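Local coordinates for mbGIPC protein (Monosiga brevicollis, PDB 6X1X) that probably binds short, often C-terminal, peptide tails of partner proteins through this PDZ domain, one part of a longer GIPC-family protein, at residues K7-I12 and F82-V87; G19-D24 and F31-R36. All coordinates share one frame; numbering follows the deposited sequence. Where two conformers were deposited one is given.

In the fold
Contact 1 pairs the first and last strands of the PDZ domain, 6-12 and 81-87. Contact 2 is the hairpin of strands 20-23 and 31-35. Along the chain the hairpin is nested inside the long loop that contact 1 closes. The centres of the two contacts lie about 14 Å apart, on opposite sides of the chain's centre. Their nearest atoms are about 5 Å apart, so they do not touch. Ile-53 of strand 52-56 touches both: Met-84 of contact 1, and Ile-22 and Ile-32 of contact 2. As in other PDZ domains, the peptide groove is expected between strand 20-23 and helix 66-75, which would put strand 20-23 on the groove wall, with 31-35 behind it.

Contact 1. Residues K7-I12 and F82-V87; sequences KTVKVI and FTMICV
Six backbone hydrogen bonds tie Lys-7, Val-9 and Val-11 to Cys-86, Met-84 and Phe-82. The strands are antiparallel, and each of these three pairs is bonded twice. The bond from Lys-7 N to Cys-86 O is 2.7 Å long. At the other end, Phe-82 N reaches Val-11 O at 2.9 Å. CA-H...O contacts fill in between, such as Thr-83 CA to Val-9 O at 3.2 Å.

Apolar contacts lie on the face of Val-9, Val-11, Phe-82, Met-84 and Cys-86. Phe-82 has CG between its backbone N and carbonyl carbon (chi1 68°), which brings the ring back toward Val-11. Val-11 CB sits over one face of the ring, 4.0 Å from the Phe-82 centroid and 29° off its normal, a CH-pi contact. Val-11 CG1 also meets the rim atom Phe-82 CE1 at 3.6 Å. Beyond the pair, Phe-82 touches Ile-76 and Val-11 touches Ile-40. A serine in place of Phe-82 would probably leave Val-11 without the ring face its CB lies on, and open a gap beside Ile-76. Val-9 CG2 meets Cys-86 SG at 4.1 Å, and Met-84 turns to Ile-53 and Met-41.

The opposite face carries Thr-8, Lys-10, Thr-83 and Ile-85. The methyls Thr-8 CG2 and Thr-83 CG2 meet, in at least one conformer of Thr-83. The Ile-85 chain bends at chi2 (-61°), bringing CD1 to 3.3 Å from Thr-8 OG1, a tight approach.

Charge enters at Lys-7, which stands at the end of the apolar face. Its aliphatic part passes Cys-86, with Lys-7 CE 4.2 Å from Cys-86 CB, and NZ forms salt bridges with Asp-51 and Glu-88.

Main-chain bonds thus do most of the joining. The shared face is mainly apolar, with Val-9, Val-11, Phe-82, Met-84 and Cys-86 buried.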
ATOM      1  N   LYS A   7      -8.884  -5.140  -0.204  1.00 17.24           N
ATOM      2  CA  LYS A   7      -8.847  -4.702  -1.595  1.00 18.41           C
ATOM      3  C   LYS A   7      -7.590  -5.226  -2.272  1.00 15.27           C
ATOM      4  O   LYS A   7      -6.501  -5.173  -1.695  1.00 14.81           O
ATOM      5  CB  LYS A   7      -8.791  -3.174  -1.690  1.00 19.39           C
ATOM      6  CG  LYS A   7      -9.936  -2.458  -1.020  1.00 26.96           C
ATOM      7  CD  LYS A   7      -9.798  -0.962  -1.172  1.00 20.34           C
ATOM      8  CE  LYS A   7      -8.605  -0.412  -0.404  1.00 16.60           C
ATOM      9  NZ  LYS A   7      -8.713   1.061  -0.360  1.00 12.73           N
ATOM     10  N   THR A   8      -7.740  -5.686  -3.512  1.00 18.16           N
ATOM     11  CA  THR A   8      -6.614  -6.133  -4.322  1.00 19.25           C
ATOM     12  C   THR A   8      -6.196  -5.009  -5.259  1.00 15.46           C
ATOM     13  O   THR A   8      -7.012  -4.500  -6.038  1.00 21.13           O
ATOM     14  CB  THR A   8      -6.981  -7.375  -5.130  1.00 19.60           C
ATOM     15  OG1 THR A   8      -7.235  -8.462  -4.236  1.00 26.91           O
ATOM     16  CG2 THR A   8      -5.834  -7.749  -6.064  1.00 20.22           C
ATOM     17  N   VAL A   9      -4.925  -4.643  -5.196  1.00 15.23           N
ATOM     18  CA  VAL A   9      -4.351  -3.576  -6.001  1.00 15.34           C
ATOM     19  C   VAL A   9      -3.337  -4.237  -6.928  1.00 16.08           C
ATOM     20  O   VAL A   9      -2.440  -4.946  -6.459  1.00 15.91           O
ATOM     21  CB  VAL A   9      -3.682  -2.529  -5.098  1.00 19.62           C
ATOM     22  CG1 VAL A   9      -3.011  -1.477  -5.905  1.00 29.45           C
ATOM     23  CG2 VAL A   9      -4.714  -1.899  -4.171  1.00 26.06           C
ATOM     24  N   LYS A  10      -3.489  -4.050  -8.238  1.00 15.62           N
ATOM     25  CA  LYS A  10      -2.553  -4.594  -9.217  1.00 12.27           C
ATOM     26  C   LYS A  10      -1.997  -3.438 -10.027  1.00  9.64           C
ATOM     27  O   LYS A  10      -2.757  -2.734 -10.698  1.00 12.35           O
ATOM     28  CB  LYS A  10      -3.216  -5.617 -10.138  1.00 14.20           C
ATOM     29  CG  LYS A  10      -2.227  -6.338 -11.029  1.00 15.49           C
ATOM     30  CD  LYS A  10      -2.757  -7.691 -11.484  1.00 28.58           C
ATOM     31  CE  LYS A  10      -3.070  -7.696 -12.969  1.00 19.82           C
ATOM     32  NZ  LYS A  10      -3.301  -9.077 -13.498  1.00 17.67           N
ATOM     33  N   VAL A  11      -0.673  -3.273  -9.984  1.00 10.31           N
ATOM     34  CA  VAL A  11       0.005  -2.028 -10.329  1.00 13.10           C
ATOM     35  C   VAL A  11       1.207  -2.363 -11.191  1.00 10.16           C
ATOM     36  O   VAL A  11       1.900  -3.352 -10.942  1.00  7.78           O
ATOM     37  CB  VAL A  11       0.483  -1.295  -9.053  1.00 11.07           C
ATOM     38  CG1 VAL A  11       1.228  -0.034  -9.398  1.00 18.69           C
ATOM     39  CG2 VAL A  11      -0.677  -0.961  -8.181  1.00 22.11           C
ATOM     40  N   ILE A  12       1.486  -1.526 -12.179  1.00 11.57           N
ATOM     41  CA  ILE A  12       2.728  -1.620 -12.938  1.00 10.11           C
ATOM     42  C   ILE A  12       3.713  -0.609 -12.370  1.00  7.67           C
ATOM     43  O   ILE A  12       3.434   0.594 -12.334  1.00  7.51           O
ATOM     44  CB  ILE A  12       2.495  -1.383 -14.435  1.00 13.95           C
ATOM     45  CG1 ILE A  12       1.638  -2.515 -15.000  1.00 15.30           C
ATOM     46  CG2 ILE A  12       3.821  -1.306 -15.154  1.00 14.00           C
ATOM     47  CD1 ILE A  12       1.448  -2.455 -16.492  1.00 31.80           C
ATOM     48  N   PHE A  82       2.943  -5.830  -9.955  1.00  7.28           N
ATOM     49  CA  PHE A  82       2.892  -6.419  -8.627  1.00  7.02           C
ATOM     50  C   PHE A  82       1.476  -6.302  -8.102  1.00  6.10           C
ATOM     51  O   PHE A  82       0.677  -5.490  -8.580  1.00  7.50           O
ATOM     52  CB  PHE A  82       3.913  -5.801  -7.654  1.00  7.61           C
ATOM     53  CG  PHE A  82       3.622  -4.364  -7.272  1.00  6.78           C
ATOM     54  CD1 PHE A  82       4.019  -3.321  -8.091  1.00  7.33           C
ATOM     55  CD2 PHE A  82       2.977  -4.066  -6.078  1.00  7.61           C
ATOM     56  CE1 PHE A  82       3.765  -2.001  -7.726  1.00  8.61           C
ATOM     57  CE2 PHE A  82       2.724  -2.746  -5.706  1.00  8.48           C
ATOM     58  CZ  PHE A  82       3.116  -1.718  -6.534  1.00  9.70           C
ATOM     59  N   THR A  83       1.172  -7.127  -7.106  0.50  6.76           N
ATOM     60  CA  THR A  83      -0.115  -7.098  -6.432  0.50  8.31           C
ATOM     61  C   THR A  83       0.090  -6.755  -4.963  0.50  7.44           C
ATOM     62  O   THR A  83       1.084  -7.147  -4.348  0.50  8.85           O
ATOM     63  CB  THR A  83      -0.852  -8.432  -6.594  0.50  8.00           C
ATOM     64  OG1 THR A  83      -1.168  -8.632  -7.976  0.50 10.49           O
ATOM     65  CG2 THR A  83      -2.149  -8.450  -5.800  0.50 17.37           C
ATOM     66  N   MET A  84      -0.847  -5.993  -4.410  1.00  7.98           N
ATOM     67  CA  MET A  84      -0.783  -5.570  -3.025  1.00  9.51           C
ATOM     68  C   MET A  84      -2.189  -5.679  -2.469  1.00 11.35           C
ATOM     69  O   MET A  84      -3.145  -5.228  -3.109  1.00 13.50           O
ATOM     70  CB  MET A  84      -0.273  -4.128  -2.958  1.00 12.36           C
ATOM     71  CG  MET A  84      -0.002  -3.613  -1.565  1.00 12.45           C
ATOM     72  SD  MET A  84       0.933  -2.077  -1.654  1.00 15.35           S
ATOM     73  CE  MET A  84      -0.187  -1.029  -2.583  1.00 17.00           C
ATOM     74  N   ILE A  85      -2.328  -6.321  -1.319  1.00  9.55           N
ATOM     75  CA  ILE A  85      -3.606  -6.402  -0.632  1.00 10.23           C
ATOM     76  C   ILE A  85      -3.620  -5.300   0.408  1.00  7.81           C
ATOM     77  O   ILE A  85      -2.752  -5.255   1.290  1.00  8.13           O
ATOM     78  CB  ILE A  85      -3.814  -7.776   0.018  1.00 11.11           C
ATOM     79  CG1 ILE A  85      -3.676  -8.885  -1.025  1.00 14.01           C
ATOM     80  CG2 ILE A  85      -5.175  -7.832   0.685  1.00 13.80           C
ATOM     81  CD1 ILE A  85      -4.689  -8.809  -2.141  1.00 22.79           C
ATOM     82  N   CYS A  86      -4.584  -4.397   0.284  1.00  8.72           N
ATOM     83  CA  CYS A  86      -4.747  -3.280   1.194  1.00 10.52           C
ATOM     84  C   CYS A  86      -6.041  -3.465   1.971  1.00 10.12           C
ATOM     85  O   CYS A  86      -7.016  -4.024   1.460  1.00 15.19           O
ATOM     86  CB  CYS A  86      -4.774  -1.957   0.428  1.00 11.57           C
ATOM     87  SG  CYS A  86      -3.196  -1.573  -0.375  1.00 14.19           S
ATOM     88  N   VAL A  87      -6.037  -3.021   3.224  1.00  9.03           N
ATOM     89  CA  VAL A  87      -7.199  -3.131   4.096  1.00  9.24           C
ATOM     90  C   VAL A  87      -7.562  -1.738   4.578  1.00  8.02           C
ATOM     91  O   VAL A  87      -6.719  -1.024   5.130  1.00  8.83           O
ATOM     92  CB  VAL A  87      -6.935  -4.070   5.285  1.00 10.23           C
ATOM     93  CG1 VAL A  87      -8.180  -4.185   6.143  1.00 12.02           C
ATOM     94  CG2 VAL A  87      -6.498  -5.440   4.793  1.00 17.59           C
TER

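Contact 2. Residues G19-D24 and F31-R36; sequences GLTISD and FIKKIR
The Phe-31 ring is met obliquely by the backbone of Ser-23 and Asp-24. Its CD1 lies 3.5 Å from Ser-23 O, and Phe-31 CE1 is 3.8 Å from Asp-24 CA. Phe-31 CG stands between the backbone N and the carbonyl carbon (chi1 64°), which turns the ring back to Ser-23. Asp-24 turns its carboxylate elsewhere, to a salt bridge with Arg-65 and a hydrogen bond from His-66 N.

The main chains form an antiparallel hairpin with a classic beta bulge. Two residues, Lys-33 and Lys-34, sit opposite the single Thr-21. Thr-21 O accepts two bonds, a short one from Lys-33 N at 2.7 Å and a longer one from Lys-34 N at 3.3 Å. In return Thr-21 N points almost straight at Lys-34 O (175° at the hydrogen). Ser-23 and Phe-31 are bonded both ways. At the far end Arg-36 N reaches Gly-19 O at 2.8 Å. Gly-19 has a positive phi of 93°, where a CB would strike the preceding carbonyl.

Thr-21 lies alongside Lys-34, their CB atoms 3.8 Å apart. Leu-20, Ile-22, Ile-32 and Ile-35 share the inner face. Leu-20 CD2 touches both isoleucines, 4.0 Å from Ile-32 CG2 and from Ile-35 CG1. Leu-20 runs alongside Ile-35 and crosses Ile-32 at a slant. Ile-22 CB rests on Phe-31 O, but the rest of Ile-22 turns to Val-69 and Ala-70 of helix 66-75, as Leu-20 does to Leu-73.

The chemistry implies a strand 20-23 fastened along one edge to its hairpin partner. Its other edge probably borders the peptide groove, as in other PDZ domains, with Leu-20 and Ile-22 as apolar lining.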
ATOM      1  N   GLY A  19       5.359   6.701  -5.236  1.00  5.03           N
ATOM      2  CA  GLY A  19       4.634   7.804  -4.635  1.00  6.33           C
ATOM      3  C   GLY A  19       4.081   7.540  -3.251  1.00  5.04           C
ATOM      4  O   GLY A  19       3.299   8.358  -2.751  1.00  5.91           O
ATOM      5  N   LEU A  20       4.465   6.447  -2.605  1.00  5.04           N
ATOM      6  CA  LEU A  20       3.935   6.108  -1.292  1.00  5.26           C
ATOM      7  C   LEU A  20       4.851   6.593  -0.182  1.00  4.98           C
ATOM      8  O   LEU A  20       6.077   6.455  -0.272  1.00  6.34           O
ATOM      9  CB  LEU A  20       3.822   4.595  -1.134  1.00  6.90           C
ATOM     10  CG  LEU A  20       2.805   3.905  -2.027  1.00  6.35           C
ATOM     11  CD1 LEU A  20       2.882   2.401  -1.831  1.00 10.35           C
ATOM     12  CD2 LEU A  20       1.394   4.422  -1.757  1.00  9.00           C
ATOM     13  N   THR A  21       4.251   7.093   0.889  1.00  4.54           N
ATOM     14  CA  THR A  21       4.923   7.227   2.176  1.00  5.54           C
ATOM     15  C   THR A  21       4.249   6.259   3.131  1.00  5.51           C
ATOM     16  O   THR A  21       3.029   6.327   3.320  1.00  6.12           O
ATOM     17  CB  THR A  21       4.784   8.644   2.727  1.00  5.30           C
ATOM     18  OG1 THR A  21       5.342   9.568   1.791  1.00  6.04           O
ATOM     19  CG2 THR A  21       5.488   8.780   4.078  1.00  7.39           C
ATOM     20  N   ILE A  22       5.023   5.362   3.712  1.00  6.18           N
ATOM     21  CA  ILE A  22       4.450   4.373   4.608  1.00  6.21           C
ATOM     22  C   ILE A  22       5.121   4.458   5.960  1.00  5.20           C
ATOM     23  O   ILE A  22       6.282   4.867   6.093  1.00  6.43           O
ATOM     24  CB  ILE A  22       4.495   2.942   4.039  1.00  6.65           C
ATOM     25  CG1 ILE A  22       5.928   2.466   3.892  1.00  7.65           C
ATOM     26  CG2 ILE A  22       3.763   2.881   2.703  1.00  9.16           C
ATOM     27  CD1 ILE A  22       6.022   0.996   3.547  1.00  8.45           C
ATOM     28  N   SER A  23       4.370   4.074   6.983  0.66  5.19           N
ATOM     29  CA  SER A  23       4.878   4.062   8.340  0.66  6.35           C
ATOM     30  C   SER A  23       4.240   2.895   9.084  0.66  6.64           C
ATOM     31  O   SER A  23       3.517   2.084   8.504  0.66  6.96           O
ATOM     32  CB  SER A  23       4.632   5.399   9.030  0.66  9.31           C
ATOM     33  OG  SER A  23       5.345   5.422  10.247  0.66  8.05           O
ATOM     34  N   ASP A  24       4.549   2.793  10.374  1.00  7.48           N
ATOM     35  CA  ASP A  24       3.905   1.816  11.247  1.00  7.23           C
ATOM     36  C   ASP A  24       3.956   2.361  12.666  1.00  9.97           C
ATOM     37  O   ASP A  24       4.751   3.254  12.967  1.00 10.91           O
ATOM     38  CB  ASP A  24       4.521   0.401  11.133  1.00  8.75           C
ATOM     39  CG  ASP A  24       5.864   0.277  11.840  1.00  9.54           C
ATOM     40  OD1 ASP A  24       5.864   0.087  13.075  1.00 11.15           O
ATOM     41  OD2 ASP A  24       6.913   0.313  11.169  1.00  9.34           O
ATOM     42  N   PHE A  31       1.163   1.075   7.190  1.00  6.30           N
ATOM     43  CA  PHE A  31       0.046   1.785   6.585  1.00  7.05           C
ATOM     44  C   PHE A  31       0.541   2.919   5.707  1.00  5.71           C
ATOM     45  O   PHE A  31       1.675   3.393   5.814  1.00  5.82           O
ATOM     46  CB  PHE A  31      -0.943   2.305   7.631  1.00  8.93           C
ATOM     47  CG  PHE A  31      -0.361   3.334   8.541  1.00 12.93           C
ATOM     48  CD1 PHE A  31       0.320   2.968   9.691  1.00 15.87           C
ATOM     49  CD2 PHE A  31      -0.486   4.675   8.241  1.00 15.71           C
ATOM     50  CE1 PHE A  31       0.862   3.934  10.528  1.00 17.77           C
ATOM     51  CE2 PHE A  31       0.048   5.640   9.068  1.00 20.39           C
ATOM     52  CZ  PHE A  31       0.723   5.267  10.210  1.00 20.26           C
ATOM     53  N   ILE A  32      -0.352   3.347   4.825  1.00  5.98           N
ATOM     54  CA  ILE A  32      -0.058   4.391   3.857  1.00  6.09           C
ATOM     55  C   ILE A  32      -0.346   5.729   4.519  1.00  6.44           C
ATOM     56  O   ILE A  32      -1.497   6.055   4.829  1.00  8.41           O
ATOM     57  CB  ILE A  32      -0.868   4.209   2.573  1.00  7.44           C
ATOM     58  CG1 ILE A  32      -0.494   2.883   1.923  1.00  7.43           C
ATOM     59  CG2 ILE A  32      -0.611   5.359   1.611  1.00  8.61           C
ATOM     60  CD1 ILE A  32      -1.332   2.532   0.713  1.00 11.16           C
ATOM     61  N   LYS A  33       0.702   6.506   4.732  1.00  6.25           N
ATOM     62  CA  LYS A  33       0.594   7.805   5.370  1.00  7.89           C
ATOM     63  C   LYS A  33       0.327   8.909   4.360  1.00  5.68           C
ATOM     64  O   LYS A  33      -0.426   9.845   4.652  1.00  7.90           O
ATOM     65  CB  LYS A  33       1.897   8.089   6.117  1.00 10.01           C
ATOM     66  CG  LYS A  33       1.848   9.252   7.077  1.00 11.25           C
ATOM     67  CD  LYS A  33       3.181   9.384   7.799  1.00 16.43           C
ATOM     68  CE  LYS A  33       3.159  10.525   8.803  1.00 21.05           C
ATOM     69  NZ  LYS A  33       2.189  10.266   9.903  1.00 29.59           N
ATOM     70  N   LYS A  34       0.945   8.825   3.182  1.00  5.70           N
ATOM     71  CA  LYS A  34       0.756   9.817   2.133  1.00  5.93           C
ATOM     72  C   LYS A  34       0.825   9.125   0.787  1.00  5.51           C
ATOM     73  O   LYS A  34       1.511   8.110   0.627  1.00  5.08           O
ATOM     74  CB  LYS A  34       1.838  10.909   2.152  1.00  6.81           C
ATOM     75  CG  LYS A  34       1.986  11.626   3.490  1.00 10.45           C
ATOM     76  CD  LYS A  34       3.055  12.706   3.464  1.00 12.99           C
ATOM     77  CE  LYS A  34       3.111  13.442   4.799  1.00 17.51           C
ATOM     78  NZ  LYS A  34       4.076  14.580   4.775  1.00 19.45           N
ATOM     79  N   ILE A  35       0.118   9.696  -0.180  1.00  5.11           N
ATOM     80  CA  ILE A  35       0.209   9.296  -1.576  1.00  5.41           C
ATOM     81  C   ILE A  35       0.475  10.560  -2.371  1.00  4.64           C
ATOM     82  O   ILE A  35      -0.359  11.472  -2.394  1.00  6.88           O
ATOM     83  CB  ILE A  35      -1.075   8.607  -2.064  1.00  4.81           C
ATOM     84  CG1 ILE A  35      -1.327   7.335  -1.245  1.00  5.73           C
ATOM     85  CG2 ILE A  35      -0.943   8.277  -3.548  1.00  6.64           C
ATOM     86  CD1 ILE A  35      -2.641   6.636  -1.584  1.00  7.83           C
ATOM     87  N   ARG A  36       1.635  10.626  -3.008  1.00  4.73           N
ATOM     88  CA  ARG A  36       2.056  11.849  -3.670  1.00  5.29           C
ATOM     89  C   ARG A  36       1.180  12.134  -4.885  1.00  5.34           C
ATOM     90  O   ARG A  36       0.841  11.237  -5.655  1.00  5.63           O
ATOM     91  CB  ARG A  36       3.507  11.699  -4.103  1.00  4.73           C
ATOM     92  CG  ARG A  36       4.129  12.975  -4.663  1.00  6.06           C
ATOM     93  CD  ARG A  36       5.613  12.808  -4.960  1.00  6.23           C
ATOM     94  NE  ARG A  36       6.395  12.461  -3.778  1.00  6.22           N
ATOM     95  CZ  ARG A  36       6.935  13.347  -2.950  1.00  5.95           C
ATOM     96  NH1 ARG A  36       6.754  14.652  -3.139  1.00  7.61           N
ATOM     97  NH2 ARG A  36       7.644  12.922  -1.912  1.00  8.91           N
TER